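Local coordinates for glycoside hydrolase family 81 (PDB 6FOP), which probably hydrolyses internal beta-1,3-glucosidic bonds in glucans such as laminarin, as a glucanase of the Clostridium thermocellum cellulosome, at residues Y621-L624 with A629-N632. Residues are numbered along the deposited sequence; the frame is centred on the assembly and turned at random.
Sequences YYAL and AAKN. With MG (magnesium ion), chain Z.
A623, in the turn that leads on from helix 615-622, lies against A630 of the following helix 627-633, their CA atoms 5.3 Å apart, where two helices are joined by a short turn; L624 N bonds to Y621 O at 2.9 Å as the chain turns. A630 points its methyl at the flank of the A623 methyl, A630 CB to A623 CB 3.8 Å, and A630 CB also lies 3.8 Å from A623 N, so this one small side chain packs against both methyl and backbone. The Y622 ring extends the contact: with CG anti to the backbone N (chi1 -165°), it runs alongside the second helix and offers an edge, CE2 reaching A629 CB at 4.0 Å. A629 CB and A630 N both lie near the ring plane. The ring also meets those of Y599 and Y625, with planes at about 35° and 60°, while its hydroxyl is hydrogen-bonded to K596. The small methyls of A623 and A630 thus allow the close backbone approach, and the Y622 ring edge supplies the rest of the apolar join. D626 OD1 accepts a hydrogen bond from A629 N in the first turn of the second helix. Beyond the contact, K631 O binds a magnesium ion at 2.4 Å, with W634 O and a water as further ligands. Within the helical C-terminal domain, Y621 and L624 rest on helix 592-606, while A623, L624 and K631 touch helix 646-659.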
loop_
_atom_site.group_PDB
_atom_site.type_symbol
_atom_site.label_atom_id
_atom_site.label_comp_id
_atom_site.label_asym_id
_atom_site.label_seq_id
_atom_site.Cartn_x
_atom_site.Cartn_y
_atom_site.Cartn_z
ATOM N N TYR A 621 -18.797 -7.391 9.817
ATOM C CA TYR A 621 -18.910 -6.566 8.619
ATOM C C TYR A 621 -20.361 -6.127 8.379
ATOM O O TYR A 621 -20.647 -4.937 8.188
ATOM C CB TYR A 621 -18.410 -7.374 7.433
ATOM C CG TYR A 621 -18.447 -6.649 6.124
ATOM C CD1 TYR A 621 -17.515 -5.639 5.847
ATOM C CD2 TYR A 621 -19.349 -7.008 5.124
ATOM C CE1 TYR A 621 -17.539 -4.966 4.640
ATOM C CE2 TYR A 621 -19.353 -6.346 3.903
ATOM C CZ TYR A 621 -18.450 -5.323 3.667
ATOM O OH TYR A 621 -18.455 -4.684 2.425
ATOM N N TYR A 622 -21.288 -7.097 8.487
ATOM C CA TYR A 622 -22.703 -6.836 8.216
ATOM C C TYR A 622 -23.283 -5.867 9.247
ATOM O O TYR A 622 -24.231 -5.127 8.935
ATOM C CB TYR A 622 -23.535 -8.123 8.180
ATOM C CG TYR A 622 -24.895 -7.936 7.571
ATOM C CD1 TYR A 622 -25.045 -7.696 6.208
ATOM C CD2 TYR A 622 -26.040 -8.053 8.342
ATOM C CE1 TYR A 622 -26.290 -7.504 5.647
ATOM C CE2 TYR A 622 -27.299 -7.862 7.779
ATOM C CZ TYR A 622 -27.420 -7.630 6.426
ATOM O OH TYR A 622 -28.664 -7.456 5.859
ATOM N N ALA A 623 -22.710 -5.863 10.465
ATOM C CA ALA A 623 -23.117 -4.912 11.494
ATOM C C ALA A 623 -22.872 -3.444 11.111
ATOM O O ALA A 623 -23.441 -2.564 11.745
ATOM C CB ALA A 623 -22.412 -5.219 12.804
ATOM N N LEU A 624 -22.077 -3.190 10.053
ATOM C CA LEU A 624 -21.925 -1.844 9.509
ATOM C C LEU A 624 -23.070 -1.441 8.569
ATOM O O LEU A 624 -23.098 -0.302 8.066
ATOM C CB LEU A 624 -20.572 -1.688 8.835
ATOM C CG LEU A 624 -19.378 -1.855 9.769
ATOM C CD1 LEU A 624 -18.087 -2.091 8.994
ATOM C CD2 LEU A 624 -19.244 -0.650 10.699
ATOM N N ALA A 629 -29.593 -7.201 13.081
ATOM C CA ALA A 629 -29.598 -8.475 12.374
ATOM C C ALA A 629 -28.302 -9.261 12.633
ATOM O O ALA A 629 -28.331 -10.486 12.859
ATOM C CB ALA A 629 -29.825 -8.270 10.889
ATOM N N ALA A 630 -27.168 -8.552 12.621
ATOM C CA ALA A 630 -25.884 -9.222 12.878
ATOM C C ALA A 630 -25.854 -9.855 14.275
ATOM O O ALA A 630 -25.363 -10.980 14.439
ATOM C CB ALA A 630 -24.715 -8.238 12.704
ATOM N N LYS A 631 -26.364 -9.125 15.271
ATOM C CA LYS A 631 -26.465 -9.666 16.618
ATOM C C LYS A 631 -27.365 -10.910 16.683
ATOM O O LYS A 631 -27.045 -11.881 17.352
ATOM C CB LYS A 631 -27.015 -8.597 17.551
ATOM C CG LYS A 631 -27.045 -9.031 19.010
ATOM C CD LYS A 631 -27.605 -7.950 19.921
ATOM C CE LYS A 631 -27.759 -8.446 21.356
ATOM N NZ LYS A 631 -28.300 -7.381 22.231
ATOM N N ASN A 632 -28.470 -10.867 15.963
ATOM C CA ASN A 632 -29.389 -11.988 15.938
ATOM C C ASN A 632 -28.750 -13.248 15.328
ATOM O O ASN A 632 -28.949 -14.348 15.839
ATOM C CB ASN A 632 -30.669 -11.599 15.209
ATOM C CG ASN A 632 -31.881 -12.359 15.712
ATOM O OD1 ASN A 632 -32.108 -12.476 16.916
ATOM N ND2 ASN A 632 -32.664 -12.882 14.798
HETATM MG MG MG Z . -27.515 -13.942 18.559
HETATM O O HOH W 1 -26.683 -13.119 20.628
#